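Transferrin binding protein B (Actinobacillus suis, PDB 3PQU) probably binds host transferrin at the bacterial outer membrane as a surface lipoprotein, serving iron acquisition. Local coordinates at residues D177-L188 / G197-D207; E259-E267 / A279-T290. All coordinates share one frame; numbering follows the deposited sequence.

Contact 1: residues D177-L188 / G197-D207; sequences DFTSDVKTSYEL and GKNVAATSISD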
# COMPACT_ATOMS: atom_id res chain seq x y z
N ASP A 177 0.76 -19.17 2.19
CA ASP A 177 -0.42 -19.96 1.82
C ASP A 177 -0.56 -19.96 0.30
O ASP A 177 0.04 -19.13 -0.37
CB ASP A 177 -1.69 -19.37 2.44
CG ASP A 177 -1.79 -19.64 3.92
OD1 ASP A 177 -1.55 -18.71 4.73
OD2 ASP A 177 -2.09 -20.79 4.28
N PHE A 178 -1.34 -20.89 -0.24
CA PHE A 178 -1.38 -21.07 -1.69
C PHE A 178 -2.61 -21.83 -2.18
O PHE A 178 -3.24 -22.55 -1.42
CB PHE A 178 -0.13 -21.83 -2.14
CG PHE A 178 -0.02 -23.24 -1.56
CD1 PHE A 178 -0.63 -24.32 -2.19
CD2 PHE A 178 0.67 -23.46 -0.37
CE1 PHE A 178 -0.57 -25.63 -1.65
CE2 PHE A 178 0.76 -24.77 0.17
CZ PHE A 178 0.13 -25.86 -0.48
N THR A 179 -2.91 -21.67 -3.47
CA THR A 179 -3.80 -22.56 -4.19
C THR A 179 -3.13 -22.88 -5.52
O THR A 179 -2.49 -22.01 -6.12
CB THR A 179 -5.20 -21.96 -4.46
OG1 THR A 179 -5.99 -22.92 -5.18
CG2 THR A 179 -5.13 -20.67 -5.30
N SER A 180 -3.26 -24.13 -5.97
CA SER A 180 -2.85 -24.55 -7.30
C SER A 180 -3.98 -24.27 -8.27
O SER A 180 -5.02 -23.73 -7.89
CB SER A 180 -2.53 -26.06 -7.33
OG SER A 180 -3.71 -26.86 -7.17
N ASP A 181 -3.78 -24.63 -9.54
CA ASP A 181 -4.89 -24.75 -10.46
C ASP A 181 -5.39 -26.20 -10.42
O ASP A 181 -4.91 -27.00 -9.63
CB ASP A 181 -4.49 -24.35 -11.90
CG ASP A 181 -3.41 -25.26 -12.50
OD1 ASP A 181 -3.22 -25.22 -13.74
OD2 ASP A 181 -2.76 -25.98 -11.72
N VAL A 182 -6.33 -26.53 -11.29
CA VAL A 182 -6.90 -27.88 -11.29
C VAL A 182 -6.63 -28.59 -12.61
O VAL A 182 -6.79 -28.01 -13.67
CB VAL A 182 -8.41 -27.82 -11.00
CG1 VAL A 182 -9.12 -29.09 -11.50
CG2 VAL A 182 -8.67 -27.59 -9.49
N LYS A 183 -6.18 -29.85 -12.53
CA LYS A 183 -6.06 -30.73 -13.70
C LYS A 183 -6.33 -32.16 -13.27
O LYS A 183 -5.71 -32.65 -12.32
CB LYS A 183 -4.62 -30.71 -14.27
CG LYS A 183 -4.25 -29.49 -15.04
CD LYS A 183 -2.78 -29.50 -15.38
CE LYS A 183 -2.34 -28.19 -16.03
NZ LYS A 183 -0.94 -28.26 -16.58
N THR A 184 -7.21 -32.86 -13.96
CA THR A 184 -7.49 -34.24 -13.59
C THR A 184 -6.23 -35.12 -13.75
O THR A 184 -6.13 -36.19 -13.16
CB THR A 184 -8.65 -34.83 -14.42
OG1 THR A 184 -8.37 -34.65 -15.81
CG2 THR A 184 -9.97 -34.15 -14.07
N SER A 185 -5.27 -34.67 -14.56
CA SER A 185 -4.03 -35.42 -14.72
C SER A 185 -3.07 -35.31 -13.52
O SER A 185 -2.12 -36.09 -13.42
CB SER A 185 -3.30 -34.99 -16.00
OG SER A 185 -3.02 -33.60 -15.98
N TYR A 186 -3.30 -34.36 -12.62
CA TYR A 186 -2.43 -34.21 -11.46
C TYR A 186 -2.42 -35.46 -10.60
O TYR A 186 -3.47 -36.00 -10.27
CB TYR A 186 -2.85 -33.02 -10.59
CG TYR A 186 -2.36 -31.68 -11.09
CD1 TYR A 186 -1.12 -31.55 -11.73
CD2 TYR A 186 -3.11 -30.53 -10.89
CE1 TYR A 186 -0.67 -30.30 -12.15
CE2 TYR A 186 -2.67 -29.29 -11.32
CZ TYR A 186 -1.47 -29.18 -11.95
OH TYR A 186 -1.09 -27.94 -12.36
N GLU A 187 -1.23 -35.92 -10.24
CA GLU A 187 -1.10 -36.98 -9.25
C GLU A 187 -0.19 -36.48 -8.12
O GLU A 187 0.98 -36.83 -8.06
CB GLU A 187 -0.54 -38.25 -9.89
CG GLU A 187 -1.46 -38.87 -10.95
CD GLU A 187 -2.75 -39.45 -10.37
OE1 GLU A 187 -2.87 -39.58 -9.14
OE2 GLU A 187 -3.66 -39.77 -11.17
N LEU A 188 -0.72 -35.63 -7.24
CA LEU A 188 0.10 -34.99 -6.21
C LEU A 188 0.15 -35.82 -4.94
O LEU A 188 -0.79 -36.57 -4.65
CB LEU A 188 -0.43 -33.59 -5.89
CG LEU A 188 -0.84 -32.77 -7.11
CD1 LEU A 188 -1.41 -31.43 -6.71
CD2 LEU A 188 0.34 -32.58 -8.03
N GLY A 197 -6.07 -31.38 -6.44
CA GLY A 197 -5.85 -30.84 -7.77
C GLY A 197 -6.77 -31.41 -8.85
O GLY A 197 -6.82 -30.87 -9.97
N LYS A 198 -7.48 -32.49 -8.54
CA LYS A 198 -8.31 -33.16 -9.55
C LYS A 198 -9.71 -32.56 -9.64
O LYS A 198 -10.22 -32.31 -10.73
CB LYS A 198 -8.40 -34.66 -9.27
CG LYS A 198 -7.09 -35.43 -9.45
CD LYS A 198 -7.36 -36.92 -9.24
CE LYS A 198 -6.14 -37.78 -9.47
NZ LYS A 198 -5.76 -37.91 -10.90
N ASN A 199 -10.36 -32.36 -8.50
CA ASN A 199 -11.70 -31.77 -8.50
C ASN A 199 -11.68 -30.39 -7.84
O ASN A 199 -12.50 -29.53 -8.15
CB ASN A 199 -12.68 -32.68 -7.76
CG ASN A 199 -13.12 -33.89 -8.60
OD1 ASN A 199 -12.77 -34.01 -9.77
ND2 ASN A 199 -13.91 -34.76 -7.99
N VAL A 200 -10.74 -30.22 -6.92
CA VAL A 200 -10.57 -28.98 -6.17
C VAL A 200 -9.07 -28.75 -6.10
O VAL A 200 -8.30 -29.71 -6.08
CB VAL A 200 -11.20 -29.10 -4.75
CG1 VAL A 200 -10.92 -27.85 -3.89
CG2 VAL A 200 -12.71 -29.34 -4.86
N ALA A 201 -8.65 -27.49 -6.11
CA ALA A 201 -7.23 -27.17 -6.17
C ALA A 201 -6.53 -27.73 -4.94
O ALA A 201 -7.13 -27.84 -3.87
CB ALA A 201 -7.03 -25.65 -6.26
N ALA A 202 -5.26 -28.09 -5.08
CA ALA A 202 -4.44 -28.38 -3.91
C ALA A 202 -4.11 -27.01 -3.29
O ALA A 202 -3.65 -26.10 -3.98
CB ALA A 202 -3.18 -29.11 -4.31
N THR A 203 -4.35 -26.87 -1.98
CA THR A 203 -4.17 -25.59 -1.30
C THR A 203 -3.44 -25.81 0.04
O THR A 203 -3.31 -26.95 0.51
CB THR A 203 -5.53 -24.95 -0.94
OG1 THR A 203 -6.19 -25.78 0.02
CG2 THR A 203 -6.44 -24.75 -2.17
N SER A 204 -3.05 -24.72 0.69
CA SER A 204 -2.48 -24.82 2.04
C SER A 204 -3.55 -25.26 3.03
O SER A 204 -3.23 -25.57 4.17
CB SER A 204 -1.85 -23.51 2.51
OG SER A 204 -2.70 -22.43 2.18
N ILE A 205 -4.82 -25.25 2.61
CA ILE A 205 -5.91 -25.82 3.44
C ILE A 205 -5.88 -27.36 3.47
O ILE A 205 -6.10 -27.96 4.52
CB ILE A 205 -7.30 -25.39 2.93
CG1 ILE A 205 -7.45 -23.86 2.98
CG2 ILE A 205 -8.44 -26.09 3.72
CD1 ILE A 205 -8.61 -23.34 2.08
N SER A 206 -5.59 -28.00 2.34
CA SER A 206 -5.70 -29.46 2.25
C SER A 206 -4.37 -30.20 2.41
O SER A 206 -4.33 -31.43 2.49
CB SER A 206 -6.34 -29.86 0.92
OG SER A 206 -5.49 -29.50 -0.15
N ASP A 207 -3.27 -29.44 2.42
CA ASP A 207 -1.93 -29.98 2.61
C ASP A 207 -1.88 -30.72 3.97
O ASP A 207 -2.44 -30.23 4.96
CB ASP A 207 -0.92 -28.81 2.57
CG ASP A 207 0.48 -29.23 2.13
OD1 ASP A 207 0.73 -30.41 1.79
OD2 ASP A 207 1.36 -28.33 2.10
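Phe178 and Ser204 meet through backbone and side chain together. Among the backbone bonds, Ser204 N donates to Phe178 O and Ser180 N to Ala202 O, the latter at 2.8 Å. These two bonds flank a single bridge between Thr179 and Thr203. Further along, Lys183 N donates to Gly197 O at 2.8 Å. At its backbone angles (phi 98°), Gly197 occupies a conformation that favours glycine, and Gly197 O lies at the edge of the Tyr186 ring.

Side-chain hydroxyls add to this. Ser204 OG donates to Asp177 OD2 at 2.7 Å, on the anti lone pair, and accepts from Phe178 N. The other oxygen, OD1, is salt-bridged to Arg116. Ser180 OG sits between its backbone N and carbonyl carbon (chi1 69°). From there it accepts from Ala202 N at 2.9 Å and donates to Asp181 O.

Charge enters across the contact at Lys198. Its NZ donates to Thr184 O, to Tyr186 O and, at 2.8 Å, to Glu187 OE2. The last is a salt bridge, in which NZ comes to OE2 from above the carboxylate plane. Three bonds thus grip NZ at the turn 183-186 and the residue after it.

The Phe178 ring has Ser204 N over the centre of one face, with an off-centre CH-pi contact from Ser204 CB. At its edge lies Asp207 OD2, which is hydrogen-bonded to His229. The apolar contacts are Val182 CG2 on Ala201 CB at 4.1 Å and Leu188 CD1 on Ala202 CB at 3.8 Å.

Here a long loop folds back along the end of strand 170-183 of the N-lobe beta barrel, with one isolated bridge in place of a regular added strand.

Contact 2: residues E259-E267 / A279-T290; sequences EVTKRYSIE and AKAEKAGDPIFT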
# COMPACT_ATOMS: atom_id res chain seq x y z
N GLU A 259 8.80 -33.92 9.10
CA GLU A 259 9.60 -33.59 7.93
C GLU A 259 9.43 -32.11 7.57
O GLU A 259 8.35 -31.67 7.19
CB GLU A 259 9.24 -34.49 6.74
CG GLU A 259 9.49 -35.97 7.02
CD GLU A 259 9.36 -36.85 5.79
OE1 GLU A 259 9.93 -36.49 4.74
OE2 GLU A 259 8.69 -37.90 5.88
N VAL A 260 10.51 -31.35 7.71
CA VAL A 260 10.47 -29.94 7.36
C VAL A 260 11.18 -29.73 6.02
O VAL A 260 12.37 -30.04 5.90
CB VAL A 260 11.17 -29.10 8.44
CG1 VAL A 260 11.22 -27.62 8.01
CG2 VAL A 260 10.45 -29.26 9.78
N THR A 261 10.47 -29.25 5.00
CA THR A 261 11.12 -29.06 3.71
C THR A 261 11.00 -27.63 3.20
O THR A 261 9.94 -27.02 3.31
CB THR A 261 10.62 -30.05 2.63
OG1 THR A 261 9.19 -30.00 2.54
CG2 THR A 261 11.04 -31.47 2.97
N LYS A 262 12.09 -27.11 2.67
CA LYS A 262 12.05 -25.80 2.05
C LYS A 262 11.47 -25.94 0.64
O LYS A 262 12.01 -26.67 -0.18
CB LYS A 262 13.44 -25.15 1.99
CG LYS A 262 13.39 -23.72 1.45
CD LYS A 262 14.79 -23.15 1.18
CE LYS A 262 15.63 -23.16 2.43
NZ LYS A 262 16.94 -22.43 2.24
N ARG A 263 10.37 -25.24 0.38
CA ARG A 263 9.71 -25.25 -0.92
C ARG A 263 10.21 -24.13 -1.84
O ARG A 263 10.25 -24.29 -3.06
CB ARG A 263 8.20 -25.08 -0.75
CG ARG A 263 7.50 -26.24 -0.11
CD ARG A 263 7.37 -27.38 -1.11
NE ARG A 263 6.11 -28.09 -0.95
CZ ARG A 263 5.87 -29.30 -1.43
NH1 ARG A 263 6.82 -29.94 -2.10
NH2 ARG A 263 4.70 -29.88 -1.23
N TYR A 264 10.58 -22.99 -1.26
CA TYR A 264 10.97 -21.82 -2.07
C TYR A 264 12.05 -20.97 -1.42
O TYR A 264 12.11 -20.87 -0.18
CB TYR A 264 9.77 -20.91 -2.31
CG TYR A 264 8.82 -21.34 -3.39
CD1 TYR A 264 9.14 -21.14 -4.74
CD2 TYR A 264 7.59 -21.92 -3.08
CE1 TYR A 264 8.26 -21.54 -5.74
CE2 TYR A 264 6.72 -22.30 -4.04
CZ TYR A 264 7.04 -22.11 -5.38
OH TYR A 264 6.14 -22.49 -6.34
N SER A 265 12.90 -20.38 -2.26
CA SER A 265 13.78 -19.27 -1.86
C SER A 265 13.26 -18.01 -2.51
O SER A 265 12.78 -18.04 -3.64
CB SER A 265 15.25 -19.48 -2.34
OG SER A 265 15.87 -20.60 -1.73
N ILE A 266 13.41 -16.88 -1.85
CA ILE A 266 12.85 -15.66 -2.41
C ILE A 266 13.91 -14.58 -2.51
O ILE A 266 14.78 -14.48 -1.64
CB ILE A 266 11.66 -15.18 -1.54
CG1 ILE A 266 10.46 -16.10 -1.76
CG2 ILE A 266 11.33 -13.73 -1.83
CD1 ILE A 266 9.27 -15.74 -0.92
N GLU A 267 13.88 -13.79 -3.58
CA GLU A 267 14.75 -12.63 -3.65
C GLU A 267 13.95 -11.47 -4.20
O GLU A 267 13.06 -11.67 -5.05
CB GLU A 267 16.03 -12.91 -4.49
CG GLU A 267 15.76 -13.26 -5.95
CD GLU A 267 17.05 -13.45 -6.74
OE1 GLU A 267 18.10 -13.72 -6.12
OE2 GLU A 267 17.01 -13.34 -7.99
N ALA A 279 10.38 -16.00 -6.99
CA ALA A 279 10.38 -17.12 -6.07
C ALA A 279 11.04 -18.28 -6.81
O ALA A 279 10.63 -18.61 -7.91
CB ALA A 279 8.95 -17.49 -5.68
N LYS A 280 12.04 -18.89 -6.19
CA LYS A 280 12.75 -20.00 -6.81
C LYS A 280 12.35 -21.32 -6.17
O LYS A 280 12.56 -21.52 -4.97
CB LYS A 280 14.27 -19.79 -6.68
CG LYS A 280 15.00 -19.68 -8.01
CD LYS A 280 14.71 -18.35 -8.69
CE LYS A 280 15.36 -18.26 -10.07
NZ LYS A 280 15.07 -16.95 -10.71
N ALA A 281 11.80 -22.23 -6.96
CA ALA A 281 11.42 -23.54 -6.47
C ALA A 281 12.63 -24.30 -5.99
O ALA A 281 13.63 -24.41 -6.72
CB ALA A 281 10.71 -24.34 -7.57
N GLU A 282 12.55 -24.86 -4.79
CA GLU A 282 13.70 -25.56 -4.23
C GLU A 282 13.71 -27.06 -4.47
O GLU A 282 14.70 -27.71 -4.18
CB GLU A 282 13.84 -25.24 -2.74
CG GLU A 282 14.39 -23.85 -2.49
CD GLU A 282 15.79 -23.70 -3.04
OE1 GLU A 282 16.54 -24.70 -3.03
OE2 GLU A 282 16.15 -22.58 -3.48
N LYS A 283 12.63 -27.61 -5.00
CA LYS A 283 12.59 -29.05 -5.23
C LYS A 283 12.31 -29.35 -6.70
O LYS A 283 11.27 -28.98 -7.22
CB LYS A 283 11.52 -29.69 -4.37
CG LYS A 283 11.75 -31.16 -4.07
CD LYS A 283 12.80 -31.32 -2.97
CE LYS A 283 12.40 -30.56 -1.71
NZ LYS A 283 11.20 -31.15 -1.04
N ALA A 284 13.22 -30.05 -7.37
CA ALA A 284 13.08 -30.29 -8.80
C ALA A 284 11.89 -31.19 -9.13
O ALA A 284 11.55 -32.09 -8.37
CB ALA A 284 14.37 -30.90 -9.38
N GLY A 285 11.25 -30.94 -10.26
CA GLY A 285 10.27 -31.88 -10.78
C GLY A 285 8.89 -31.87 -10.13
O GLY A 285 8.13 -32.83 -10.27
N ASP A 286 8.55 -30.80 -9.41
CA ASP A 286 7.21 -30.73 -8.81
C ASP A 286 6.24 -30.06 -9.79
O ASP A 286 6.51 -28.95 -10.29
CB ASP A 286 7.24 -29.97 -7.47
CG ASP A 286 5.95 -30.15 -6.68
OD1 ASP A 286 6.01 -30.79 -5.61
OD2 ASP A 286 4.88 -29.69 -7.15
N PRO A 287 5.10 -30.72 -10.08
CA PRO A 287 4.25 -30.11 -11.11
C PRO A 287 3.56 -28.82 -10.67
O PRO A 287 3.13 -28.05 -11.54
CB PRO A 287 3.20 -31.19 -11.42
CG PRO A 287 3.22 -32.10 -10.21
CD PRO A 287 4.60 -32.04 -9.64
N ILE A 288 3.46 -28.54 -9.37
CA ILE A 288 2.86 -27.25 -9.02
C ILE A 288 3.77 -26.24 -8.34
O ILE A 288 3.61 -25.04 -8.54
CB ILE A 288 1.52 -27.39 -8.24
CG1 ILE A 288 1.74 -28.02 -6.88
CG2 ILE A 288 0.51 -28.23 -9.03
CD1 ILE A 288 0.45 -27.98 -5.97
N PHE A 289 4.73 -26.72 -7.54
CA PHE A 289 5.66 -25.81 -6.86
C PHE A 289 6.84 -25.46 -7.77
O PHE A 289 7.92 -26.04 -7.68
CB PHE A 289 6.08 -26.38 -5.48
CG PHE A 289 4.90 -26.53 -4.54
CD1 PHE A 289 4.32 -25.41 -3.96
CD2 PHE A 289 4.33 -27.76 -4.30
CE1 PHE A 289 3.20 -25.54 -3.11
CE2 PHE A 289 3.22 -27.90 -3.44
CZ PHE A 289 2.67 -26.78 -2.86
N THR A 290 6.59 -24.52 -8.68
CA THR A 290 7.53 -24.18 -9.73
C THR A 290 7.98 -22.72 -9.57
O THR A 290 7.49 -22.03 -8.68
CB THR A 290 6.88 -24.31 -11.10
OG1 THR A 290 5.63 -23.62 -11.06
CG2 THR A 290 6.65 -25.79 -11.47
O HOH W 1 9.55 -26.32 -5.10
O HOH W 2 3.52 -31.38 -3.29
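Arg263 reaches the loop 282-290 with its side chain, while its carbonyl O accepts from Glu282 N at 2.9 Å. From CB the chain bends at chi2 (-75°) and again at chi3, which turns the guanidinium back over Phe289. NE lies over one face of the Phe289 ring, toward the rim. CZ follows, 3.6 Å from Phe289 CD2. The two planes are 23° apart, an offset stack with cation-pi character. NH2 comes to 3.3 Å from Phe289 CE2 and donates to a water. NH1 is 3.7 Å from Asp286 OD1, which lies well out of the guanidinium plane: a long salt bridge of charges only. Asp286 OD2 accepts from Ile288 N, closing an Asx turn, and from Phe289 N, in an Asx motif.

Tyr264 gives its OH to Thr290 O at 2.7 Å, in the carbonyl plane. Ser265 OG donates to Glu282 OE2 at 2.7 Å.

Strands 260-271 and 274-281 form an antiparallel hairpin, in which Ser265 and Lys280 are a hydrogen-bonded pair. On the other side of strand 260-271 lies strand 241-249, where Arg263 and Tyr264 form a classic bulge opposite Leu246. Trp176 of strand 170-183 and Leu318 of strand 318-326 pack on Phe289.

Both contacts reach the same antiparallel sheet of the N-lobe barrel, and their centres lie about 16 Å apart. They follow one another along the chain. The loop 282-290 brings them together. Phe178 and Phe289 meet edge-to-face, with CZ of Phe178 3.6 Å from CZ of Phe289. Phe289, which carries the arginine on one face, thus also meets strand 170-183. Leu188 CD2 packs on Pro287 CG at 3.6 Å. Ile288 reaches Tyr186 with CG2 and Ser180 with CD1. All these links are packing. Together they join loop 282-290 to strand 170-183 and the loop after it.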